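Local coordinates for S-adenosylmethionine:2-demethylmenaquinone methyltransferase (Geobacillus kaustophilus, PDB 2PCN), which is of unestablished function but has the mixed alpha/beta fold of the RraA-like family and assembles from three copies of the chain, at residues A[44-49]-A[59-64]; A[33-38]-A[51-56]; A[75-80]-A[98-103]. One frame throughout, in Å; residues are numbered along the deposited sequence.

Overall arrangement
Going from the N terminus, strand 30-38 opens interaction 2, and helix 44-52 opens interaction 1 before interaction 2 has closed. The chain then passes through 51-56, which folds back on strand 30-38 and closes a loop of 12 residues, and enters strand 58-62, where interaction 1 closes one of nine. The two contacts therefore cross, and together they hold one beta-alpha-beta unit; Val60 and Ala35 join their strands in the sheet, and Lys64 forms a salt bridge with Asp38. Interaction 3 follows in series, packing 75-80 against 98-103 across 17 intervening residues. Leu76 and Ile79 of its first helix also pack against helix 44-52, joining helix 74-82 to the crossover helix.

Interaction 1: residues A[44-49]-A[59-64]; sequences VLVREA and LVVDGK
Val46 and Ala49 of helix 44-52 settle onto Leu59 and Val61 of strand 58-62 in a contact made of methyl groups, without a hydrogen bond between the segments. Leu59 and Val61 are two residues apart on an extended strand, so both side chains rise from the same side of the sheet, and Val46 meets both of them with its two branches. Its CG1 comes to 4.1 Å from Leu59 CD2, while its CG2 lies 4.0 Å from Val61 CG1 and 4.2 Å from Val61 CG2. That second methyl is the bump and the fork of Val61 the hollow, the two valines crossing at about a right angle. Nearer the C-terminal end of the helix a smaller bump, the CB of Ala49, points at the strand and rests against the forked end of Leu59, 3.8 Å from Leu59 CD1. Leu59 reaches this far because its CG stands opposite the backbone N (chi1 -175°), which carries both methyls toward the helix. One of them, CD2, also passes 4.1 Å from the carbonyl O of Val46, placing a methyl beside the helix backbone itself. Axes of the two short elements are 10.2 Å apart at closest approach and nearly antiparallel, at 173°, the usual layering of a crossover helix over the sheet of its own beta-alpha-beta unit. All four touching residues are buried. Within the sheet, strand 58-62 runs between strands 30-38 and 87-90, parallel to both; Val37 of strand 30-38 touches both Ala49 and Leu59 and so continues the apolar layer onto the neighbouring strand. Val60, between the two contact residues of the strand, instead packs on Leu129 and Phe131 of strand 129-131, while Arg125 of strand 124-125 touches the helix at Leu45 and Ala49.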
ATOM      1  N   VAL A  44      14.865  18.992  13.861  1.00 13.10           N
ATOM      2  CA  VAL A  44      16.085  19.794  13.822  1.00 11.65           C
ATOM      3  C   VAL A  44      17.311  18.885  13.871  1.00 11.17           C
ATOM      4  O   VAL A  44      18.283  19.102  13.151  1.00 10.20           O
ATOM      5  CB  VAL A  44      16.156  20.774  15.005  1.00 10.29           C
ATOM      6  CG1 VAL A  44      17.544  21.410  15.073  1.00 12.83           C
ATOM      7  CG2 VAL A  44      15.088  21.844  14.846  1.00 15.88           C
ATOM      8  N   LEU A  45      17.265  17.869  14.726  1.00 11.06           N
ATOM      9  CA  LEU A  45      18.381  16.943  14.844  1.00  7.60           C
ATOM     10  C   LEU A  45      18.475  16.019  13.638  1.00  9.60           C
ATOM     11  O   LEU A  45      19.545  15.488  13.342  1.00 10.24           O
ATOM     12  CB  LEU A  45      18.262  16.132  16.135  1.00  6.46           C
ATOM     13  CG  LEU A  45      18.459  17.011  17.375  1.00  9.87           C
ATOM     14  CD1 LEU A  45      18.247  16.184  18.633  1.00 15.09           C
ATOM     15  CD2 LEU A  45      19.863  17.613  17.347  1.00 15.65           C
ATOM     16  N   VAL A  46      17.359  15.821  12.944  1.00 10.04           N
ATOM     17  CA  VAL A  46      17.374  14.987  11.745  1.00 11.44           C
ATOM     18  C   VAL A  46      18.178  15.767  10.709  1.00 10.85           C
ATOM     19  O   VAL A  46      19.040  15.216  10.026  1.00 11.55           O
ATOM     20  CB  VAL A  46      15.951  14.736  11.195  1.00 11.43           C
ATOM     21  CG1 VAL A  46      16.028  13.937   9.900  1.00 13.36           C
ATOM     22  CG2 VAL A  46      15.120  13.987  12.228  1.00  7.32           C
ATOM     23  N   ARG A  47      17.901  17.064  10.610  1.00 10.96           N
ATOM     24  CA  ARG A  47      18.619  17.903   9.660  1.00 11.50           C
ATOM     25  C   ARG A  47      20.105  17.980   9.984  1.00  8.49           C
ATOM     26  O   ARG A  47      20.944  17.812   9.105  1.00 11.25           O
ATOM     27  CB  ARG A  47      18.032  19.316   9.630  1.00  8.85           C
ATOM     28  CG  ARG A  47      18.851  20.273   8.775  1.00 18.58           C
ATOM     29  CD  ARG A  47      18.034  21.456   8.302  1.00 23.26           C
ATOM     30  NE  ARG A  47      18.749  22.193   7.263  1.00 31.39           N
ATOM     31  CZ  ARG A  47      18.163  22.934   6.329  1.00 33.56           C
ATOM     32  NH1 ARG A  47      16.840  23.041   6.295  1.00 29.55           N
ATOM     33  NH2 ARG A  47      18.900  23.561   5.421  1.00 35.48           N
ATOM     34  N   GLU A  48      20.438  18.231  11.245  1.00 13.41           N
ATOM     35  CA  GLU A  48      21.841  18.339  11.627  1.00 11.54           C
ATOM     36  C   GLU A  48      22.598  17.046  11.339  1.00 14.65           C
ATOM     37  O   GLU A  48      23.761  17.077  10.926  1.00 13.91           O
ATOM     38  CB  GLU A  48      21.960  18.714  13.106  1.00 13.44           C
ATOM     39  CG  GLU A  48      21.142  19.942  13.471  1.00 21.92           C
ATOM     40  CD  GLU A  48      21.568  20.567  14.783  1.00 30.20           C
ATOM     41  OE1 GLU A  48      21.784  19.816  15.757  1.00 32.49           O
ATOM     42  OE2 GLU A  48      21.679  21.811  14.838  1.00 30.03           O
ATOM     43  N   ALA A  49      21.938  15.909  11.549  1.00 12.62           N
ATOM     44  CA  ALA A  49      22.557  14.618  11.285  1.00 11.54           C
ATOM     45  C   ALA A  49      22.844  14.482   9.788  1.00  9.01           C
ATOM     46  O   ALA A  49      23.953  14.118   9.385  1.00 10.53           O
ATOM     47  CB  ALA A  49      21.634  13.484  11.751  1.00  8.34           C
ATOM     48  N   LEU A  59      20.729   6.919   7.727  1.00  9.58           N
ATOM     49  CA  LEU A  59      20.219   7.544   8.939  1.00 10.41           C
ATOM     50  C   LEU A  59      18.929   6.858   9.362  1.00  8.09           C
ATOM     51  O   LEU A  59      17.992   6.749   8.572  1.00 10.21           O
ATOM     52  CB  LEU A  59      19.947   9.033   8.704  1.00 10.84           C
ATOM     53  CG  LEU A  59      19.523   9.800   9.963  1.00 14.11           C
ATOM     54  CD1 LEU A  59      20.717   9.938  10.895  1.00 14.79           C
ATOM     55  CD2 LEU A  59      18.994  11.168   9.591  1.00  8.86           C
ATOM     56  N   VAL A  60      18.889   6.379  10.602  1.00  6.60           N
ATOM     57  CA  VAL A  60      17.701   5.728  11.130  1.00  6.68           C
ATOM     58  C   VAL A  60      17.106   6.697  12.141  1.00 11.44           C
ATOM     59  O   VAL A  60      17.771   7.089  13.104  1.00  7.53           O
ATOM     60  CB  VAL A  60      18.047   4.392  11.830  1.00  8.32           C
ATOM     61  CG1 VAL A  60      16.780   3.733  12.357  1.00  9.23           C
ATOM     62  CG2 VAL A  60      18.751   3.467  10.845  1.00 12.64           C
ATOM     63  N   VAL A  61      15.858   7.088  11.907  1.00  7.76           N
ATOM     64  CA  VAL A  61      15.175   8.037  12.778  1.00 11.65           C
ATOM     65  C   VAL A  61      13.954   7.439  13.472  1.00  6.82           C
ATOM     66  O   VAL A  61      13.022   6.975  12.817  1.00  8.48           O
ATOM     67  CB  VAL A  61      14.713   9.271  11.974  1.00 10.22           C
ATOM     68  CG1 VAL A  61      13.949  10.230  12.875  1.00  6.76           C
ATOM     69  CG2 VAL A  61      15.915   9.961  11.346  1.00 10.19           C
ATOM     70  N   ASP A  62      13.963   7.437  14.801  1.00  6.18           N
ATOM     71  CA  ASP A  62      12.816   6.924  15.532  1.00  9.59           C
ATOM     72  C   ASP A  62      11.931   8.108  15.895  1.00  8.40           C
ATOM     73  O   ASP A  62      12.236   8.865  16.818  1.00 15.15           O
ATOM     74  CB  ASP A  62      13.239   6.190  16.805  1.00 13.48           C
ATOM     75  CG  ASP A  62      12.051   5.609  17.553  1.00 19.47           C
ATOM     76  OD1 ASP A  62      10.916   5.744  17.048  1.00 14.21           O
ATOM     77  OD2 ASP A  62      12.244   5.019  18.636  1.00 18.77           O
ATOM     78  N   GLY A  63      10.847   8.273  15.148  1.00  8.09           N
ATOM     79  CA  GLY A  63       9.920   9.361  15.398  1.00  6.32           C
ATOM     80  C   GLY A  63       8.710   8.880  16.175  1.00  7.11           C
ATOM     81  O   GLY A  63       7.667   9.535  16.196  1.00 10.86           O
ATOM     82  N   LYS A  64       8.853   7.723  16.811  1.00 10.11           N
ATOM     83  CA  LYS A  64       7.785   7.138  17.614  1.00 12.94           C
ATOM     84  C   LYS A  64       6.570   6.741  16.793  1.00 12.89           C
ATOM     85  O   LYS A  64       5.497   6.495  17.343  1.00 13.90           O
ATOM     86  CB  LYS A  64       7.362   8.121  18.711  1.00 13.90           C
ATOM     87  CG  LYS A  64       8.526   8.638  19.550  1.00 20.17           C
ATOM     88  CD  LYS A  64       9.304   7.489  20.169  1.00 22.77           C
ATOM     89  CE  LYS A  64      10.581   7.967  20.840  1.00 27.06           C
ATOM     90  NZ  LYS A  64      11.535   8.575  19.870  1.00 24.29           N
TER

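Interaction 2: residues A[33-38]-A[51-56]; sequences PIATVD and ETVPPG
Ala35 and Pro33 of strand 30-38 touch Val53 and Gly56, which lie on the connection from helix 44-52 to strand 58-62, so the contact closes the return half of a beta-alpha-beta crossover. Pro33 and Ala35 lie two apart on the strand and both turn their CB toward the connection; Ile34 and Thr36, between and beyond them, turn theirs away from it. At one end of the contact the CB of Ala35 meets CG1 of Val53 at 3.8 Å. Val53 presents that methyl because its chi1 of -61° places CG1 opposite its own carbonyl carbon, leaving CG2 in the crowded position between backbone N and carbonyl carbon. One branch of the valine therefore does all the touching of the strand segment, while the side chain also packs on Leu85 and its backbone O accepts a hydrogen bond from Arg83 NH1. Just before it, the side chain of Thr52 turns back, OG1 being hydrogen-bonded to the carbonyl O of Glu48 and to Arg125 NH2. Pro54 and Pro55 then keep the backbone extended, carrying it along toward the level of Pro33. Gly56 turns the path with a positive phi of 89°, where a side chain would collide with the carbonyl O of Pro55. From there the chain enters strand 58-62, whose Val58 and Val60 bond to the backbone of Ala35. At the other end of the contact the ring of Pro33 approaches Gly56 through CD, which lies 3.5 Å from the carbonyl O of Gly56, in van der Waals contact, and CG stands farther back at 4.2 Å from the same oxygen.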
ATOM      1  N   PRO A  33      26.364   1.793   7.081  1.00 11.27           N
ATOM      2  CA  PRO A  33      26.491   1.984   8.528  1.00 10.48           C
ATOM      3  C   PRO A  33      25.382   2.878   9.063  1.00 10.38           C
ATOM      4  O   PRO A  33      25.028   3.883   8.451  1.00 12.55           O
ATOM      5  CB  PRO A  33      27.874   2.613   8.669  1.00 11.38           C
ATOM      6  CG  PRO A  33      27.982   3.431   7.429  1.00 14.83           C
ATOM      7  CD  PRO A  33      27.448   2.488   6.364  1.00 11.91           C
ATOM      8  N   ILE A  34      24.847   2.499  10.216  1.00 10.64           N
ATOM      9  CA  ILE A  34      23.766   3.224  10.863  1.00 10.26           C
ATOM     10  C   ILE A  34      24.204   4.428  11.700  1.00 12.66           C
ATOM     11  O   ILE A  34      25.195   4.373  12.422  1.00  9.45           O
ATOM     12  CB  ILE A  34      22.971   2.276  11.801  1.00 11.70           C
ATOM     13  CG1 ILE A  34      22.185   1.257  10.979  1.00 15.33           C
ATOM     14  CG2 ILE A  34      22.061   3.076  12.712  1.00 16.19           C
ATOM     15  CD1 ILE A  34      21.450   0.235  11.836  1.00 20.06           C
ATOM     16  N   ALA A  35      23.444   5.509  11.572  1.00  9.24           N
ATOM     17  CA  ALA A  35      23.629   6.733  12.341  1.00 11.97           C
ATOM     18  C   ALA A  35      22.224   6.869  12.921  1.00 10.59           C
ATOM     19  O   ALA A  35      21.245   6.669  12.196  1.00  9.67           O
ATOM     20  CB  ALA A  35      23.943   7.907  11.429  1.00 14.07           C
ATOM     21  N   THR A  36      22.109   7.195  14.207  1.00  8.55           N
ATOM     22  CA  THR A  36      20.791   7.288  14.831  1.00 10.74           C
ATOM     23  C   THR A  36      20.337   8.660  15.306  1.00 10.42           C
ATOM     24  O   THR A  36      21.144   9.519  15.671  1.00  8.94           O
ATOM     25  CB  THR A  36      20.682   6.347  16.054  1.00 12.38           C
ATOM     26  OG1 THR A  36      21.592   6.785  17.072  1.00 14.09           O
ATOM     27  CG2 THR A  36      21.014   4.912  15.668  1.00 11.27           C
ATOM     28  N   VAL A  37      19.022   8.839  15.308  1.00 10.83           N
ATOM     29  CA  VAL A  37      18.391  10.066  15.777  1.00 12.71           C
ATOM     30  C   VAL A  37      17.088   9.654  16.453  1.00 12.16           C
ATOM     31  O   VAL A  37      16.290   8.913  15.879  1.00  9.76           O
ATOM     32  CB  VAL A  37      18.049  11.036  14.624  1.00 18.29           C
ATOM     33  CG1 VAL A  37      17.419  12.301  15.192  1.00 21.67           C
ATOM     34  CG2 VAL A  37      19.296  11.381  13.835  1.00 18.06           C
ATOM     35  N   ASP A  38      16.879  10.134  17.675  1.00 10.75           N
ATOM     36  CA  ASP A  38      15.675   9.818  18.434  1.00 14.73           C
ATOM     37  C   ASP A  38      14.933  11.129  18.683  1.00 16.29           C
ATOM     38  O   ASP A  38      15.424  12.005  19.395  1.00 14.50           O
ATOM     39  CB  ASP A  38      16.070   9.151  19.754  1.00 18.39           C
ATOM     40  CG  ASP A  38      14.885   8.568  20.499  1.00 23.95           C
ATOM     41  OD1 ASP A  38      14.049   7.890  19.867  1.00 28.38           O
ATOM     42  OD2 ASP A  38      14.804   8.774  21.726  1.00 24.45           O
ATOM     43  N   GLU A  51      23.374  16.680   7.698  1.00 14.49           N
ATOM     44  CA  GLU A  51      24.402  17.622   7.269  1.00 17.14           C
ATOM     45  C   GLU A  51      25.787  17.251   7.787  1.00 14.15           C
ATOM     46  O   GLU A  51      26.781  17.829   7.354  1.00 13.86           O
ATOM     47  CB  GLU A  51      24.060  19.037   7.748  1.00 19.37           C
ATOM     48  CG  GLU A  51      22.672  19.516   7.364  1.00 17.40           C
ATOM     49  CD  GLU A  51      22.347  20.881   7.943  1.00 20.10           C
ATOM     50  OE1 GLU A  51      22.612  21.099   9.143  1.00 23.92           O
ATOM     51  OE2 GLU A  51      21.814  21.733   7.204  1.00 23.00           O
ATOM     52  N   THR A  52      25.861  16.275   8.689  1.00 12.73           N
ATOM     53  CA  THR A  52      27.145  15.895   9.270  1.00 14.89           C
ATOM     54  C   THR A  52      27.612  14.441   9.188  1.00 14.03           C
ATOM     55  O   THR A  52      28.813  14.190   9.266  1.00 16.33           O
ATOM     56  CB  THR A  52      27.200  16.314  10.748  1.00 16.93           C
ATOM     57  OG1 THR A  52      26.150  15.653  11.466  1.00 16.41           O
ATOM     58  CG2 THR A  52      27.026  17.825  10.875  1.00 12.61           C
ATOM     59  N   VAL A  53      26.703  13.478   9.036  1.00 11.39           N
ATOM     60  CA  VAL A  53      27.135  12.080   8.978  1.00 12.43           C
ATOM     61  C   VAL A  53      27.999  11.767   7.747  1.00 13.57           C
ATOM     62  O   VAL A  53      27.895  12.427   6.714  1.00 13.77           O
ATOM     63  CB  VAL A  53      25.933  11.102   9.021  1.00 10.77           C
ATOM     64  CG1 VAL A  53      25.168  11.285  10.319  1.00 11.93           C
ATOM     65  CG2 VAL A  53      25.020  11.324   7.817  1.00 12.53           C
ATOM     66  N   PRO A  54      28.875  10.754   7.853  1.00 12.11           N
ATOM     67  CA  PRO A  54      29.764  10.353   6.756  1.00 13.50           C
ATOM     68  C   PRO A  54      29.018   9.851   5.524  1.00 13.38           C
ATOM     69  O   PRO A  54      27.893   9.367   5.624  1.00 12.81           O
ATOM     70  CB  PRO A  54      30.610   9.242   7.380  1.00 14.68           C
ATOM     71  CG  PRO A  54      30.604   9.570   8.834  1.00 15.72           C
ATOM     72  CD  PRO A  54      29.170   9.972   9.066  1.00 16.03           C
ATOM     73  N   PRO A  55      29.642   9.967   4.341  1.00 16.65           N
ATOM     74  CA  PRO A  55      29.010   9.504   3.102  1.00 14.89           C
ATOM     75  C   PRO A  55      28.751   8.000   3.212  1.00 18.13           C
ATOM     76  O   PRO A  55      29.532   7.276   3.834  1.00 15.51           O
ATOM     77  CB  PRO A  55      30.061   9.825   2.036  1.00 14.61           C
ATOM     78  CG  PRO A  55      30.774  11.016   2.611  1.00 23.67           C
ATOM     79  CD  PRO A  55      30.933  10.618   4.059  1.00 17.37           C
ATOM     80  N   GLY A  56      27.658   7.533   2.615  1.00 11.36           N
ATOM     81  CA  GLY A  56      27.339   6.115   2.663  1.00 15.29           C
ATOM     82  C   GLY A  56      26.494   5.712   3.859  1.00 15.76           C
ATOM     83  O   GLY A  56      26.009   4.582   3.940  1.00 12.96           O
TER

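Interaction 3: residues A[75-80]-A[98-103]; sequences RLAQIA and AEIGAM
Apolar packing of Ala77 against Ile100 and Met103 joins helix 74-82 to the short helix 97-100 and the turn that follows it, with the centre of the contact about 14 Å from the centre of the chain. The methyl of Ala77 is the one point of the longer helix that both larger side chains share. Its CB points toward the opposing segment and lies 3.8 Å from Ile100 CG1 and 3.6 Å from Met103 SD, so the methyl sits in the angle formed by a branched side chain and a thioether. Ile100 does not aim its CB at the helix; the end of its side chain comes nearer, and the touch falls on CG1, placed opposite the carbonyl carbon by a chi1 of -72°. Met103 behaves differently. Its CB is directed at the helix, the chain continues extended through CG to the sulfur, and a bend at chi3 of -138° brings CE to 4.1 Å from Ala77 CB, so sulfur and terminal methyl both lie against the alanine. The sulfur also passes 4.1 Å from the backbone N of Gln78, close to the helix backbone. What brings Met103 alongside Ile100 is a type I beta turn from Ile100 to Met103, in which Met103 N bonds to Ile100 O at 3.0 Å. Helix 74-82 follows strand 70-72 and helix 97-100 follows strand 93-94; these strands are neighbours in a three-stranded parallel sheet, and the helices after them pack together here. Other residues of helix 74-82 face elsewhere: Leu76 and Ile79 lean on helix 44-52, and Ala80 touches Leu85 and Ile105. Met103 has further neighbours on the same helix in Asp74 and Cys81, while Glu99 OE2 makes a salt bridge with Lys2 NZ of a second subunit.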
ATOM      1  N   ARG A  75      13.827  19.073   0.899  1.00 12.89           N
ATOM      2  CA  ARG A  75      15.036  19.831   1.217  1.00 18.09           C
ATOM      3  C   ARG A  75      16.054  18.934   1.907  1.00 10.48           C
ATOM      4  O   ARG A  75      17.227  18.899   1.529  1.00 13.47           O
ATOM      5  CB  ARG A  75      14.717  21.013   2.130  1.00 22.49           C
ATOM      6  CG  ARG A  75      13.894  22.113   1.485  1.00 36.77           C
ATOM      7  CD  ARG A  75      13.653  23.220   2.490  1.00 48.21           C
ATOM      8  NE  ARG A  75      13.017  22.706   3.699  1.00 57.67           N
ATOM      9  CZ  ARG A  75      13.251  23.172   4.922  1.00 64.66           C
ATOM     10  NH1 ARG A  75      14.112  24.165   5.104  1.00 67.85           N
ATOM     11  NH2 ARG A  75      12.625  22.642   5.964  1.00 67.93           N
ATOM     12  N   LEU A  76      15.604  18.213   2.929  1.00 12.33           N
ATOM     13  CA  LEU A  76      16.492  17.317   3.662  1.00 11.44           C
ATOM     14  C   LEU A  76      16.925  16.128   2.817  1.00 13.09           C
ATOM     15  O   LEU A  76      18.060  15.663   2.931  1.00 10.05           O
ATOM     16  CB  LEU A  76      15.820  16.843   4.958  1.00 11.04           C
ATOM     17  CG  LEU A  76      16.032  17.773   6.163  1.00 14.82           C
ATOM     18  CD1 LEU A  76      15.653  19.196   5.806  1.00 20.16           C
ATOM     19  CD2 LEU A  76      15.212  17.276   7.345  1.00 16.78           C
ATOM     20  N   ALA A  77      16.029  15.627   1.973  1.00 12.57           N
ATOM     21  CA  ALA A  77      16.376  14.500   1.112  1.00  9.84           C
ATOM     22  C   ALA A  77      17.456  14.973   0.137  1.00 10.48           C
ATOM     23  O   ALA A  77      18.368  14.229  -0.216  1.00  9.13           O
ATOM     24  CB  ALA A  77      15.149  14.014   0.345  1.00 11.28           C
ATOM     25  N   GLN A  78      17.345  16.227  -0.284  1.00  9.71           N
ATOM     26  CA  GLN A  78      18.313  16.814  -1.203  1.00  9.46           C
ATOM     27  C   GLN A  78      19.690  16.848  -0.539  1.00 12.90           C
ATOM     28  O   GLN A  78      20.705  16.552  -1.173  1.00 14.67           O
ATOM     29  CB  GLN A  78      17.868  18.226  -1.573  1.00 11.61           C
ATOM     30  CG  GLN A  78      18.742  18.928  -2.587  1.00 17.70           C
ATOM     31  CD  GLN A  78      18.145  20.253  -3.014  1.00 25.05           C
ATOM     32  OE1 GLN A  78      18.018  21.175  -2.211  1.00 35.49           O
ATOM     33  NE2 GLN A  78      17.763  20.349  -4.280  1.00 31.65           N
ATOM     34  N   ILE A  79      19.723  17.211   0.740  1.00 13.93           N
ATOM     35  CA  ILE A  79      20.984  17.256   1.472  1.00 12.97           C
ATOM     36  C   ILE A  79      21.577  15.852   1.479  1.00 12.00           C
ATOM     37  O   ILE A  79      22.776  15.668   1.258  1.00 11.62           O
ATOM     38  CB  ILE A  79      20.776  17.726   2.936  1.00 11.94           C
ATOM     39  CG1 ILE A  79      20.281  19.173   2.958  1.00 12.75           C
ATOM     40  CG2 ILE A  79      22.079  17.598   3.720  1.00 11.04           C
ATOM     41  CD1 ILE A  79      19.939  19.676   4.340  1.00 18.79           C
ATOM     42  N   ALA A  80      20.729  14.857   1.725  1.00 10.40           N
ATOM     43  CA  ALA A  80      21.182  13.473   1.752  1.00 10.88           C
ATOM     44  C   ALA A  80      21.818  13.086   0.416  1.00 12.76           C
ATOM     45  O   ALA A  80      22.808  12.355   0.386  1.00 15.39           O
ATOM     46  CB  ALA A  80      20.015  12.541   2.075  1.00 10.85           C
ATOM     47  N   ALA A  98       6.302  12.918  -3.617  1.00 11.30           N
ATOM     48  CA  ALA A  98       6.363  12.949  -5.073  1.00 13.00           C
ATOM     49  C   ALA A  98       7.784  13.294  -5.515  1.00 15.26           C
ATOM     50  O   ALA A  98       8.361  12.622  -6.369  1.00 16.25           O
ATOM     51  CB  ALA A  98       5.382  13.977  -5.614  1.00 15.21           C
ATOM     52  N   GLU A  99       8.342  14.339  -4.915  1.00 13.58           N
ATOM     53  CA  GLU A  99       9.689  14.801  -5.236  1.00 13.11           C
ATOM     54  C   GLU A  99      10.776  13.808  -4.817  1.00 14.65           C
ATOM     55  O   GLU A  99      11.760  13.600  -5.536  1.00 12.76           O
ATOM     56  CB  GLU A  99       9.949  16.156  -4.568  1.00 13.06           C
ATOM     57  CG  GLU A  99       9.067  17.302  -5.068  1.00 15.70           C
ATOM     58  CD  GLU A  99       7.633  17.235  -4.552  1.00 22.19           C
ATOM     59  OE1 GLU A  99       7.320  16.337  -3.745  1.00 23.19           O
ATOM     60  OE2 GLU A  99       6.816  18.092  -4.952  1.00 22.22           O
ATOM     61  N   ILE A 100      10.600  13.201  -3.651  1.00 11.08           N
ATOM     62  CA  ILE A 100      11.572  12.240  -3.140  1.00 11.43           C
ATOM     63  C   ILE A 100      11.619  10.979  -4.002  1.00 12.51           C
ATOM     64  O   ILE A 100      12.665  10.346  -4.136  1.00  8.86           O
ATOM     65  CB  ILE A 100      11.245  11.894  -1.668  1.00  7.55           C
ATOM     66  CG1 ILE A 100      11.599  13.100  -0.789  1.00  8.62           C
ATOM     67  CG2 ILE A 100      11.984  10.625  -1.231  1.00  7.14           C
ATOM     68  CD1 ILE A 100      11.055  13.031   0.632  1.00  9.85           C
ATOM     69  N   GLY A 101      10.487  10.624  -4.601  1.00 10.24           N
ATOM     70  CA  GLY A 101      10.454   9.444  -5.449  1.00 11.51           C
ATOM     71  C   GLY A 101      11.360   9.565  -6.665  1.00 15.03           C
ATOM     72  O   GLY A 101      11.703   8.562  -7.296  1.00 10.20           O
ATOM     73  N   ALA A 102      11.754  10.793  -6.991  1.00 10.54           N
ATOM     74  CA  ALA A 102      12.617  11.051  -8.144  1.00 13.13           C
ATOM     75  C   ALA A 102      14.097  11.175  -7.779  1.00 17.62           C
ATOM     76  O   ALA A 102      14.941  11.401  -8.648  1.00 16.30           O
ATOM     77  CB  ALA A 102      12.154  12.322  -8.856  1.00 15.95           C
ATOM     78  N   MET A 103      14.410  11.016  -6.497  1.00 12.40           N
ATOM     79  CA  MET A 103      15.789  11.133  -6.028  1.00 13.99           C
ATOM     80  C   MET A 103      16.490   9.786  -5.869  1.00 14.64           C
ATOM     81  O   MET A 103      15.890   8.811  -5.413  1.00 14.34           O
ATOM     82  CB  MET A 103      15.818  11.902  -4.706  1.00 11.32           C
ATOM     83  CG  MET A 103      15.316  13.335  -4.832  1.00 16.40           C
ATOM     84  SD  MET A 103      15.379  14.250  -3.273  1.00 22.60           S
ATOM     85  CE  MET A 103      13.827  15.106  -3.331  1.00 24.30           C
TER